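Local coordinates for amidohydrolase (PDB 4F0L), which is probably a metal-dependent deaminase of the amidohydrolase family, with an iron(III) ion bound at the active site of its TIM barrel, at residues B[278-284]-B[309-313]; B[36-41]-B[387-393]; B[108-112]-B[445-449]; B[167-173]-B[219-225]. One frame throughout, in Å; residues are numbered along the deposited sequence.

How the interactions relate
Interactions 1 and 4 each involve a loop that follows a barrel strand (274-276 and 160-167), their centres 22 Å apart. Interaction 1 is the closer to the metal site: the side chain of His278 comes to about 4 Å from the bound iron, whereas in interaction 4 Tyr168 stays about 10 Å from it, side chain to metal. Interaction 3 packs two helices and reaches the second subunit through Glu446; its centre is 34 Å from that of interaction 1, across the middle of the chain. Interaction 2, 35 Å from interaction 1 between centres, ties the N-terminal domain to a late loop. Interactions 2 and 3 each unite early and late parts of the sequence, and their segments alternate along the chain.

Interaction 1 of 4, residues B[278-284]-B[309-313]; sequences HATHMSD and DGTFN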
loop_
_atom_site.group_PDB
_atom_site.type_symbol
_atom_site.label_atom_id
_atom_site.label_comp_id
_atom_site.label_asym_id
_atom_site.label_seq_id
_atom_site.Cartn_x
_atom_site.Cartn_y
_atom_site.Cartn_z
ATOM N N HIS B 278 6.128 -15.190 10.383
ATOM C CA HIS B 278 6.459 -13.930 11.076
ATOM C C HIS B 278 7.893 -13.837 11.516
ATOM O O HIS B 278 8.689 -13.082 10.897
ATOM C CB HIS B 278 5.471 -13.595 12.214
ATOM C CG HIS B 278 4.030 -13.665 11.785
ATOM N ND1 HIS B 278 3.546 -12.919 10.777
ATOM C CD2 HIS B 278 2.973 -14.463 12.239
ATOM C CE1 HIS B 278 2.241 -13.201 10.594
ATOM N NE2 HIS B 278 1.894 -14.168 11.481
ATOM N N ALA B 279 8.259 -14.574 12.573
ATOM C CA ALA B 279 9.608 -14.505 13.124
ATOM C C ALA B 279 9.982 -13.031 13.298
ATOM O O ALA B 279 11.113 -12.643 13.032
ATOM C CB ALA B 279 10.610 -15.185 12.203
ATOM N N THR B 280 9.022 -12.230 13.782
ATOM C CA THR B 280 9.144 -10.775 13.777
ATOM C C THR B 280 10.083 -10.240 14.860
ATOM O O THR B 280 10.791 -9.256 14.614
ATOM C CB THR B 280 7.774 -10.123 13.950
ATOM O OG1 THR B 280 6.876 -10.714 12.995
ATOM C CG2 THR B 280 7.850 -8.576 13.804
ATOM N N HIS B 281 10.102 -10.876 16.022
ATOM C CA HIS B 281 10.921 -10.417 17.123
ATOM C C HIS B 281 12.008 -11.426 17.366
ATOM O O HIS B 281 11.831 -12.414 18.100
ATOM C CB HIS B 281 10.067 -10.160 18.378
ATOM C CG HIS B 281 8.932 -9.197 18.135
ATOM N ND1 HIS B 281 9.080 -7.858 18.222
ATOM C CD2 HIS B 281 7.630 -9.419 17.721
ATOM C CE1 HIS B 281 7.924 -7.249 17.891
ATOM N NE2 HIS B 281 7.033 -8.200 17.585
ATOM N N MET B 282 13.164 -11.175 16.761
ATOM C CA MET B 282 14.344 -12.012 16.976
ATOM C C MET B 282 15.553 -11.174 17.367
ATOM O O MET B 282 15.717 -10.036 16.898
ATOM C CB MET B 282 14.694 -12.755 15.704
ATOM C CG MET B 282 13.735 -13.853 15.335
ATOM S SD MET B 282 14.319 -14.871 13.952
ATOM C CE MET B 282 14.442 -13.632 12.655
ATOM N N SER B 283 16.397 -11.739 18.228
ATOM C CA SER B 283 17.724 -11.165 18.486
ATOM C C SER B 283 18.588 -11.375 17.260
ATOM O O SER B 283 18.190 -12.087 16.332
ATOM C CB SER B 283 18.389 -11.815 19.700
ATOM O OG SER B 283 18.645 -13.180 19.421
ATOM N N ASP B 284 19.762 -10.747 17.258
ATOM C CA ASP B 284 20.676 -10.865 16.133
ATOM C C ASP B 284 21.172 -12.310 16.040
ATOM O O ASP B 284 21.261 -12.845 14.935
ATOM C CB ASP B 284 21.829 -9.832 16.213
ATOM C CG ASP B 284 21.366 -8.393 15.869
ATOM O OD1 ASP B 284 20.217 -8.189 15.388
ATOM O OD2 ASP B 284 22.158 -7.445 16.075
ATOM N N ASP B 309 2.231 -5.745 14.596
ATOM C CA ASP B 309 3.105 -6.777 15.163
ATOM C C ASP B 309 4.517 -6.251 15.413
ATOM O O ASP B 309 5.053 -6.430 16.487
ATOM C CB ASP B 309 3.225 -8.002 14.268
ATOM C CG ASP B 309 1.966 -8.846 14.218
ATOM O OD1 ASP B 309 1.232 -8.915 15.217
ATOM O OD2 ASP B 309 1.734 -9.478 13.154
ATOM N N GLY B 310 5.109 -5.619 14.395
ATOM C CA GLY B 310 6.485 -5.179 14.470
ATOM C C GLY B 310 7.157 -5.304 13.132
ATOM O O GLY B 310 6.531 -5.656 12.124
ATOM N N THR B 311 8.466 -5.074 13.141
ATOM C CA THR B 311 9.261 -4.989 11.913
ATOM C C THR B 311 10.317 -6.104 11.900
ATOM O O THR B 311 11.072 -6.271 12.875
ATOM C CB THR B 311 9.941 -3.625 11.846
ATOM O OG1 THR B 311 8.944 -2.617 11.929
ATOM C CG2 THR B 311 10.718 -3.477 10.541
ATOM N N PHE B 312 10.361 -6.871 10.819
ATOM C CA PHE B 312 11.305 -8.010 10.686
ATOM C C PHE B 312 12.768 -7.544 10.551
ATOM O O PHE B 312 13.047 -6.489 9.952
ATOM C CB PHE B 312 10.912 -8.835 9.442
ATOM C CG PHE B 312 11.701 -10.084 9.243
ATOM C CD1 PHE B 312 11.522 -11.183 10.077
ATOM C CD2 PHE B 312 12.592 -10.191 8.174
ATOM C CE1 PHE B 312 12.244 -12.347 9.869
ATOM C CE2 PHE B 312 13.317 -11.362 7.953
ATOM C CZ PHE B 312 13.158 -12.434 8.817
ATOM N N ASN B 313 13.688 -8.392 11.032
ATOM C CA ASN B 313 15.134 -8.125 10.967
ATOM C C ASN B 313 15.673 -8.494 9.595
ATOM O O ASN B 313 16.524 -9.384 9.458
ATOM C CB ASN B 313 15.906 -8.935 12.012
ATOM C CG ASN B 313 15.611 -8.493 13.410
ATOM O OD1 ASN B 313 15.015 -7.447 13.607
ATOM N ND2 ASN B 313 16.014 -9.299 14.396
HETATM O O HOH W 1 12.986 -10.412 12.874
#
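His281 sets CG anti to its own carbonyl carbon (chi1 -55°), which swings the imidazole round to Asp309 although its CB points away from 309-313. Phe312 has CG anti to its backbone N instead (chi1 -175°), and its ring thereby slides in beside the 278-280 backbone. The imidazole NE2 donates to the backbone O of Asp309 at 2.9 Å. That oxygen lies at the ring edge in the imidazole plane, but the nitrogen stands above the carbonyl plane and the N-H...O angle is 134°, a distinctly bent bond. Thr280 places its methyl CG2 over one face of this imidazole and also against Gly310 C, 3.4 Å away. Glycine suits that spot because a CB would collide with His281 CE1 and be jammed against the preceding carbonyl. Phe312 turns a ring edge to the backbone, CD1 lying 3.3 Å from Ala279 O, while Met282, bent at its last torsion, brings CE to 3.8 Å from Phe312 CE1. A water accepts from Asn313 N at 2.8 Å and lies 2.9 Å from Ala279 O. The Asn313 amide has two conformers, so its short bond to Met282 O is doubtful. His278 ND1 is held by Glu304, fixing an imidazole that lies beside the iron ligands His241 and Asp329. The two loops leave strand 274-276 of the TIM barrel and helix 301-306, then run into helices 284-293 and 314-319, with Thr311 resting on helix 336-351 and His281 on helix 246-256.

Interaction 2 of 4, residues B[36-41]-B[387-393]; sequences GVICSI and LKKGASA
An antiparallel beta bridge between Val37 and Ser392 docks a late loop onto strand 37-42, an outermost strand of the N-terminal four-stranded sheet. That sheet belongs to the small beta domain that accompanies the TIM barrel in many amidohydrolases; the bridge joins regions almost 350 residues apart. Val37 and Ser392 are a non-hydrogen-bonded pair flanked by two backbone bonds: Ala393 N donates to Gly36 O at 2.9 Å, and Ile38 N to Ala391 O at 2.9 Å with an N-H...O angle of 173°. Just before the bridge, the loop makes a type II turn from Lys388 to Ala391. Gly390 has the positive phi (83°) that its third position calls for, and its N reaches Ile38 O at 2.8 Å. Branched aliphatic residues suit the strand face turned to the loop. Ile38 lays CG1 against Ala393 CA at 3.8 Å and extends CD1 towards Leu387 CD2, while Ile41 CD1 rests on Leu387 O at 3.4 Å; Leu21 covers Ile41 and Leu387 from strand 19-21. Lys389, exposed, bends at its third and fourth torsions to run beside Ser40 and give NZ to Ile41 O, coming from above the carbonyl plane. Ser392 OG is bound to Asp394. At the far end one water donates both to Gly36 O at 3.0 Å and to Ser392 OG at 2.7 Å.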
loop_
_atom_site.group_PDB
_atom_site.type_symbol
_atom_site.label_atom_id
_atom_site.label_comp_id
_atom_site.label_asym_id
_atom_site.label_seq_id
_atom_site.Cartn_x
_atom_site.Cartn_y
_atom_site.Cartn_z
ATOM N N GLY B 36 1.521 -29.428 -18.701
ATOM C CA GLY B 36 1.557 -28.483 -17.574
ATOM C C GLY B 36 2.933 -28.189 -16.969
ATOM O O GLY B 36 3.026 -27.606 -15.884
ATOM N N VAL B 37 3.994 -28.638 -17.648
ATOM C CA VAL B 37 5.353 -28.476 -17.196
ATOM C C VAL B 37 6.103 -27.664 -18.252
ATOM O O VAL B 37 5.780 -27.737 -19.439
ATOM C CB VAL B 37 6.007 -29.900 -16.956
ATOM C CG1 VAL B 37 7.496 -29.827 -16.637
ATOM C CG2 VAL B 37 5.282 -30.659 -15.836
ATOM N N ILE B 38 7.125 -26.939 -17.836
ATOM C CA ILE B 38 7.992 -26.193 -18.764
ATOM C C ILE B 38 8.954 -27.187 -19.390
ATOM O O ILE B 38 9.805 -27.768 -18.719
ATOM C CB ILE B 38 8.749 -25.045 -18.059
ATOM C CG1 ILE B 38 7.753 -24.015 -17.577
ATOM C CG2 ILE B 38 9.728 -24.327 -18.985
ATOM C CD1 ILE B 38 8.369 -22.982 -16.615
ATOM N N CYS B 39 8.805 -27.399 -20.692
ATOM C CA CYS B 39 9.616 -28.417 -21.346
ATOM C C CYS B 39 10.880 -27.808 -21.946
ATOM O O CYS B 39 11.867 -28.527 -22.169
ATOM C CB CYS B 39 8.785 -29.180 -22.390
ATOM S SG CYS B 39 8.153 -28.146 -23.726
ATOM N N SER B 40 10.857 -26.510 -22.234
ATOM C CA SER B 40 12.002 -25.833 -22.859
ATOM C C SER B 40 11.979 -24.335 -22.595
ATOM O O SER B 40 10.923 -23.738 -22.430
ATOM C CB SER B 40 12.019 -26.100 -24.379
ATOM O OG SER B 40 10.862 -25.564 -24.984
ATOM N N ILE B 41 13.166 -23.746 -22.500
ATOM C CA ILE B 41 13.348 -22.309 -22.453
ATOM C C ILE B 41 14.510 -21.986 -23.389
ATOM O O ILE B 41 15.600 -22.519 -23.212
ATOM C CB ILE B 41 13.689 -21.786 -21.048
ATOM C CG1 ILE B 41 12.548 -22.061 -20.055
ATOM C CG2 ILE B 41 13.931 -20.279 -21.086
ATOM C CD1 ILE B 41 12.998 -21.824 -18.611
ATOM N N LEU B 387 10.903 -20.334 -13.191
ATOM C CA LEU B 387 11.055 -20.285 -14.647
ATOM C C LEU B 387 12.255 -21.102 -15.060
ATOM O O LEU B 387 13.280 -20.566 -15.441
ATOM C CB LEU B 387 11.180 -18.834 -15.148
ATOM C CG LEU B 387 9.886 -18.051 -15.246
ATOM C CD1 LEU B 387 10.157 -16.664 -15.812
ATOM C CD2 LEU B 387 8.897 -18.788 -16.148
ATOM N N LYS B 388 12.117 -22.414 -14.939
ATOM C CA LYS B 388 13.183 -23.376 -15.206
ATOM C C LYS B 388 12.587 -24.544 -15.955
ATOM O O LYS B 388 11.427 -24.920 -15.749
ATOM C CB LYS B 388 13.733 -24.008 -13.911
ATOM C CG LYS B 388 14.166 -23.065 -12.791
ATOM C CD LYS B 388 14.223 -23.917 -11.529
ATOM C CE LYS B 388 14.442 -23.134 -10.283
ATOM N NZ LYS B 388 13.963 -23.969 -9.141
ATOM N N LYS B 389 13.430 -25.187 -16.751
ATOM C CA LYS B 389 13.059 -26.445 -17.382
ATOM C C LYS B 389 12.678 -27.461 -16.304
ATOM O O LYS B 389 13.329 -27.545 -15.264
ATOM C CB LYS B 389 14.207 -26.914 -18.298
ATOM C CG LYS B 389 14.600 -25.836 -19.341
ATOM C CD LYS B 389 15.915 -25.952 -20.161
ATOM C CE LYS B 389 15.741 -26.531 -21.607
ATOM N NZ LYS B 389 15.731 -25.643 -22.873
ATOM N N GLY B 390 11.572 -28.181 -16.528
ATOM C CA GLY B 390 11.088 -29.162 -15.578
ATOM C C GLY B 390 10.257 -28.641 -14.427
ATOM O O GLY B 390 9.705 -29.434 -13.679
ATOM N N ALA B 391 10.154 -27.323 -14.286
ATOM C CA ALA B 391 9.242 -26.719 -13.325
ATOM C C ALA B 391 7.800 -26.795 -13.810
ATOM O O ALA B 391 7.518 -26.952 -15.005
ATOM C CB ALA B 391 9.611 -25.273 -13.065
ATOM N N SER B 392 6.872 -26.680 -12.870
ATOM C CA SER B 392 5.458 -26.477 -13.241
ATOM C C SER B 392 5.373 -25.226 -14.106
ATOM O O SER B 392 6.121 -24.270 -13.850
ATOM C CB SER B 392 4.565 -26.320 -12.016
ATOM O OG SER B 392 3.191 -26.420 -12.414
ATOM N N ALA B 393 4.493 -25.236 -15.124
ATOM C CA ALA B 393 4.320 -24.050 -15.978
ATOM C C ALA B 393 3.443 -23.017 -15.264
ATOM O O ALA B 393 2.286 -22.821 -15.607
ATOM C CB ALA B 393 3.784 -24.421 -17.381
HETATM O O HOH W 2 2.955 -29.017 -13.185
#

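Interaction 3 of 4, residues B[108-112]-B[445-449]; sequences AVALR and AERAF
The Arg112 guanidinium takes Glu446 OE1 at its edge, near its plane: NE to OE1 measures 2.7 Å, a salt bridge whose hydrogen bond is weak, with an N-H...O angle of 130°. The carboxylate is twisted 76° from the guanidinium, so a single oxygen meets NE and no two-pronged pairing forms. Beside them the Phe449 ring is approached obliquely by Arg112 CG and Val109 CA, and Val109 CG2 lies 4.1 Å from Phe449 CD1. Arg112 bends at its second torsion (chi2 63°), which carries CD past Ala445 and lets its aliphatic stem cross Phe449, CB to CB 3.7 Å. That stem packs like a hydrophobe while the guanidinium reaches Glu446 beside the second subunit. The setting is a helix pair: the C-terminal helix 442-457 lies over helix 103-119 of the barrel domain, roughly antiparallel, with segment axes 8.5 Å apart. Alanines keep the interface slim, as where Ala445 CB meets Leu111 CD2 at 3.9 Å. A water donates to Ala108 O and to Ala445 O, bridging the two helices. Glu446 OE1 has a second partner, Arg402 of the second subunit, and that arginine also packs on Phe449.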
loop_
_atom_site.group_PDB
_atom_site.type_symbol
_atom_site.label_atom_id
_atom_site.label_comp_id
_atom_site.label_asym_id
_atom_site.label_seq_id
_atom_site.Cartn_x
_atom_site.Cartn_y
_atom_site.Cartn_z
ATOM N N ALA B 108 -16.884 -21.377 -0.625
ATOM C CA ALA B 108 -17.178 -20.131 -1.350
ATOM C C ALA B 108 -16.195 -19.015 -1.051
ATOM O O ALA B 108 -15.702 -18.343 -1.974
ATOM C CB ALA B 108 -18.592 -19.656 -1.051
ATOM N N VAL B 109 -15.902 -18.808 0.224
ATOM C CA VAL B 109 -14.909 -17.833 0.649
ATOM C C VAL B 109 -13.499 -18.166 0.116
ATOM O O VAL B 109 -12.828 -17.294 -0.453
ATOM C CB VAL B 109 -14.881 -17.696 2.169
ATOM C CG1 VAL B 109 -13.735 -16.799 2.615
ATOM C CG2 VAL B 109 -16.234 -17.162 2.665
ATOM N N ALA B 110 -13.069 -19.420 0.295
ATOM C CA ALA B 110 -11.754 -19.831 -0.203
ATOM C C ALA B 110 -11.648 -19.687 -1.722
ATOM O O ALA B 110 -10.631 -19.258 -2.235
ATOM C CB ALA B 110 -11.468 -21.267 0.206
ATOM N N LEU B 111 -12.692 -20.056 -2.448
ATOM C CA LEU B 111 -12.655 -19.880 -3.897
ATOM C C LEU B 111 -12.441 -18.426 -4.281
ATOM O O LEU B 111 -11.537 -18.121 -5.093
ATOM C CB LEU B 111 -13.891 -20.467 -4.594
ATOM C CG LEU B 111 -13.971 -20.229 -6.113
ATOM C CD1 LEU B 111 -12.787 -20.853 -6.823
ATOM C CD2 LEU B 111 -15.294 -20.733 -6.695
ATOM N N ARG B 112 -13.221 -17.514 -3.700
ATOM C CA ARG B 112 -13.124 -16.114 -4.096
ATOM C C ARG B 112 -11.773 -15.521 -3.698
ATOM O O ARG B 112 -11.224 -14.686 -4.414
ATOM C CB ARG B 112 -14.273 -15.298 -3.507
ATOM C CG ARG B 112 -14.347 -13.867 -3.984
ATOM C CD ARG B 112 -14.595 -13.804 -5.497
ATOM N NE ARG B 112 -14.507 -12.457 -6.073
ATOM C CZ ARG B 112 -13.363 -11.830 -6.399
ATOM N NH1 ARG B 112 -12.183 -12.394 -6.230
ATOM N NH2 ARG B 112 -13.413 -10.613 -6.900
ATOM N N ALA B 445 -17.643 -16.774 -8.877
ATOM C CA ALA B 445 -17.075 -16.893 -7.533
ATOM C C ALA B 445 -17.566 -15.776 -6.628
ATOM O O ALA B 445 -17.898 -16.006 -5.458
ATOM C CB ALA B 445 -15.560 -16.916 -7.580
ATOM N N GLU B 446 -17.624 -14.562 -7.172
ATOM C CA GLU B 446 -18.119 -13.401 -6.420
ATOM C C GLU B 446 -19.570 -13.529 -5.968
ATOM O O GLU B 446 -19.914 -13.172 -4.821
ATOM C CB GLU B 446 -17.943 -12.134 -7.255
ATOM C CG GLU B 446 -18.406 -10.860 -6.579
ATOM C CD GLU B 446 -17.604 -10.504 -5.336
ATOM O OE1 GLU B 446 -16.608 -11.178 -4.978
ATOM O OE2 GLU B 446 -17.998 -9.520 -4.695
ATOM N N ARG B 447 -20.441 -13.981 -6.866
ATOM C CA ARG B 447 -21.855 -14.168 -6.475
ATOM C C ARG B 447 -21.963 -15.131 -5.302
ATOM O O ARG B 447 -22.695 -14.879 -4.353
ATOM C CB ARG B 447 -22.716 -14.652 -7.637
ATOM C CG ARG B 447 -23.117 -13.564 -8.601
ATOM C CD ARG B 447 -24.121 -14.074 -9.665
ATOM N NE ARG B 447 -23.469 -14.933 -10.678
ATOM C CZ ARG B 447 -22.852 -14.496 -11.788
ATOM N NH1 ARG B 447 -22.281 -15.360 -12.626
ATOM N NH2 ARG B 447 -22.826 -13.204 -12.095
ATOM N N ALA B 448 -21.238 -16.239 -5.362
ATOM C CA ALA B 448 -21.285 -17.207 -4.274
ATOM C C ALA B 448 -20.675 -16.613 -2.978
ATOM O O ALA B 448 -21.192 -16.831 -1.879
ATOM C CB ALA B 448 -20.581 -18.496 -4.690
ATOM N N PHE B 449 -19.604 -15.839 -3.120
ATOM C CA PHE B 449 -18.984 -15.176 -1.979
ATOM C C PHE B 449 -19.940 -14.190 -1.295
ATOM O O PHE B 449 -20.043 -14.201 -0.074
ATOM C CB PHE B 449 -17.707 -14.460 -2.425
ATOM C CG PHE B 449 -17.043 -13.652 -1.354
ATOM C CD1 PHE B 449 -16.514 -14.252 -0.221
ATOM C CD2 PHE B 449 -16.936 -12.271 -1.483
ATOM C CE1 PHE B 449 -15.906 -13.504 0.778
ATOM C CE2 PHE B 449 -16.323 -11.523 -0.485
ATOM C CZ PHE B 449 -15.807 -12.145 0.647
HETATM O O HOH W 3 -17.087 -18.406 -4.365
#

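Interaction 4 of 4, residues B[167-173]-B[219-225]; sequences FYAHSGF and RAVTPDE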
loop_
_atom_site.group_PDB
_atom_site.type_symbol
_atom_site.label_atom_id
_atom_site.label_comp_id
_atom_site.label_asym_id
_atom_site.label_seq_id
_atom_site.Cartn_x
_atom_site.Cartn_y
_atom_site.Cartn_z
ATOM N N PHE B 167 -2.091 -28.260 13.718
ATOM C CA PHE B 167 -2.220 -28.945 14.980
ATOM C C PHE B 167 -2.309 -27.895 16.064
ATOM O O PHE B 167 -1.414 -27.055 16.189
ATOM C CB PHE B 167 -1.050 -29.893 15.276
ATOM C CG PHE B 167 -1.212 -30.581 16.599
ATOM C CD1 PHE B 167 -2.053 -31.671 16.720
ATOM C CD2 PHE B 167 -0.652 -30.036 17.741
ATOM C CE1 PHE B 167 -2.274 -32.269 17.949
ATOM C CE2 PHE B 167 -0.867 -30.609 18.972
ATOM C CZ PHE B 167 -1.681 -31.737 19.076
ATOM N N TYR B 168 -3.368 -27.978 16.863
ATOM C CA TYR B 168 -3.685 -26.997 17.917
ATOM C C TYR B 168 -4.359 -27.727 19.075
ATOM O O TYR B 168 -5.367 -28.393 18.884
ATOM C CB TYR B 168 -4.664 -25.976 17.341
ATOM C CG TYR B 168 -4.854 -24.671 18.092
ATOM C CD1 TYR B 168 -5.262 -24.631 19.419
ATOM C CD2 TYR B 168 -4.678 -23.468 17.439
ATOM C CE1 TYR B 168 -5.447 -23.423 20.083
ATOM C CE2 TYR B 168 -4.861 -22.276 18.093
ATOM C CZ TYR B 168 -5.234 -22.270 19.404
ATOM O OH TYR B 168 -5.418 -21.054 19.999
ATOM N N ALA B 169 -3.807 -27.608 20.276
ATOM C CA ALA B 169 -4.358 -28.331 21.434
ATOM C C ALA B 169 -4.431 -27.533 22.748
ATOM O O ALA B 169 -5.034 -28.006 23.689
ATOM C CB ALA B 169 -3.557 -29.606 21.658
ATOM N N HIS B 170 -3.813 -26.354 22.814
ATOM C CA HIS B 170 -3.651 -25.619 24.075
ATOM C C HIS B 170 -3.748 -24.131 23.914
ATOM O O HIS B 170 -3.513 -23.580 22.821
ATOM C CB HIS B 170 -2.311 -25.992 24.686
ATOM C CG HIS B 170 -2.154 -27.464 24.862
ATOM N ND1 HIS B 170 -2.775 -28.138 25.837
ATOM C CD2 HIS B 170 -1.501 -28.405 24.089
ATOM C CE1 HIS B 170 -2.503 -29.424 25.729
ATOM N NE2 HIS B 170 -1.731 -29.596 24.646
ATOM N N SER B 171 -4.130 -23.474 24.999
ATOM C CA SER B 171 -4.340 -22.045 24.998
ATOM C C SER B 171 -3.167 -21.273 25.618
ATOM O O SER B 171 -3.261 -20.079 25.775
ATOM C CB SER B 171 -5.618 -21.711 25.766
ATOM O OG SER B 171 -5.443 -22.039 27.142
ATOM N N GLY B 172 -2.076 -21.945 25.968
ATOM C CA GLY B 172 -0.927 -21.246 26.553
ATOM C C GLY B 172 0.281 -22.117 26.800
ATOM O O GLY B 172 0.138 -23.343 26.837
ATOM N N PHE B 173 1.458 -21.489 27.019
ATOM C CA PHE B 173 2.713 -22.215 27.310
ATOM C C PHE B 173 2.499 -23.213 28.440
ATOM O O PHE B 173 1.696 -22.973 29.350
ATOM C CB PHE B 173 3.893 -21.252 27.665
ATOM C CG PHE B 173 4.452 -20.534 26.477
ATOM C CD1 PHE B 173 5.276 -21.189 25.575
ATOM C CD2 PHE B 173 4.098 -19.230 26.223
ATOM C CE1 PHE B 173 5.758 -20.539 24.452
ATOM C CE2 PHE B 173 4.581 -18.573 25.111
ATOM C CZ PHE B 173 5.406 -19.227 24.219
ATOM N N ARG B 219 2.694 -21.776 21.877
ATOM C CA ARG B 219 1.664 -21.715 22.930
ATOM C C ARG B 219 0.676 -22.846 22.803
ATOM O O ARG B 219 0.129 -23.335 23.795
ATOM C CB ARG B 219 0.793 -20.449 22.798
ATOM C CG ARG B 219 1.438 -19.148 23.157
ATOM C CD ARG B 219 0.329 -18.113 23.309
ATOM N NE ARG B 219 0.940 -16.788 23.344
ATOM C CZ ARG B 219 1.348 -16.170 24.450
ATOM N NH1 ARG B 219 1.157 -16.695 25.664
ATOM N NH2 ARG B 219 1.933 -14.989 24.337
ATOM N N ALA B 220 0.384 -23.194 21.558
ATOM C CA ALA B 220 -0.767 -24.013 21.245
ATOM C C ALA B 220 -0.409 -25.493 21.249
ATOM O O ALA B 220 -1.295 -26.339 21.187
ATOM C CB ALA B 220 -1.399 -23.585 19.928
ATOM N N VAL B 221 0.877 -25.804 21.369
ATOM C CA VAL B 221 1.355 -27.170 21.223
ATOM C C VAL B 221 2.403 -27.411 22.289
ATOM O O VAL B 221 3.205 -26.512 22.566
ATOM C CB VAL B 221 1.959 -27.373 19.810
ATOM C CG1 VAL B 221 2.357 -28.824 19.599
ATOM C CG2 VAL B 221 0.985 -26.959 18.697
ATOM N N THR B 222 2.396 -28.595 22.911
ATOM C CA THR B 222 3.457 -28.981 23.845
ATOM C C THR B 222 4.670 -29.533 23.070
ATOM O O THR B 222 4.531 -29.927 21.912
ATOM C CB THR B 222 3.023 -30.084 24.856
ATOM O OG1 THR B 222 2.884 -31.327 24.180
ATOM C CG2 THR B 222 1.701 -29.761 25.545
ATOM N N PRO B 223 5.854 -29.584 23.721
ATOM C CA PRO B 223 7.028 -30.195 23.074
ATOM C C PRO B 223 6.821 -31.631 22.571
ATOM O O PRO B 223 7.238 -31.954 21.470
ATOM C CB PRO B 223 8.111 -30.124 24.160
ATOM C CG PRO B 223 7.737 -28.898 24.931
ATOM C CD PRO B 223 6.221 -28.936 24.997
ATOM N N ASP B 224 6.145 -32.471 23.348
ATOM C CA ASP B 224 5.864 -33.851 22.924
ATOM C C ASP B 224 4.941 -33.893 21.714
ATOM O O ASP B 224 5.135 -34.691 20.794
ATOM C CB ASP B 224 5.229 -34.660 24.081
ATOM C CG ASP B 224 6.203 -34.910 25.227
ATOM O OD1 ASP B 224 7.404 -34.619 25.072
ATOM O OD2 ASP B 224 5.785 -35.441 26.283
ATOM N N GLU B 225 3.924 -33.041 21.708
ATOM C CA GLU B 225 2.996 -33.013 20.596
ATOM C C GLU B 225 3.717 -32.514 19.342
ATOM O O GLU B 225 3.461 -32.986 18.249
ATOM C CB GLU B 225 1.808 -32.121 20.900
ATOM C CG GLU B 225 0.896 -32.610 22.031
ATOM C CD GLU B 225 0.035 -31.487 22.606
ATOM O OE1 GLU B 225 0.240 -30.287 22.246
ATOM O OE2 GLU B 225 -0.838 -31.794 23.439
HETATM O O HOH W 4 1.143 -18.791 26.963
#
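Hydrogen bonds across the two loops centre on His170 and Ala220. His170 NE2 donates to Glu225 OE2 at 2.7 Å and 168°, with Glu225 OE2 using its syn lone pair. Imidazole and carboxylate come from opposite directions and lie nearly coplanar, 13° apart, as suits an edge-on bond. His170 ND1 is held at its other side by Ala176 O. Ala220 O accepts from Ala169 N at 3.0 Å, in the carbonyl plane, and weakly from His170 N. The glutamate is also part of a helix cap: at the start of helix 223-229, Thr222 and Glu225 form a capping box, Glu225 N donating to Thr222 OG1, while Thr222 N donates to Glu225 OE1 at 2.8 Å and helps hold the carboxylate. The contact thereby ties the loop after barrel strand 160-167 to this helix start. CH-pi contacts come next. Ala220 CB stands 3.8 Å over the centroid of the Tyr168 ring, practically on its normal, a fit that suits a small methyl. Arg219 CG lies over the face of Phe173, 4.2 Å from its centroid, while the guanidinium continues to a salt bridge with Asp251. Among apolar contacts, Val221 CG2 touches the edge of the Phe167 ring, 3.6 Å from CD2. The carboxylate oxygen Glu225 OE1 meets the same edge, 3.5 Å from Phe167 CE2.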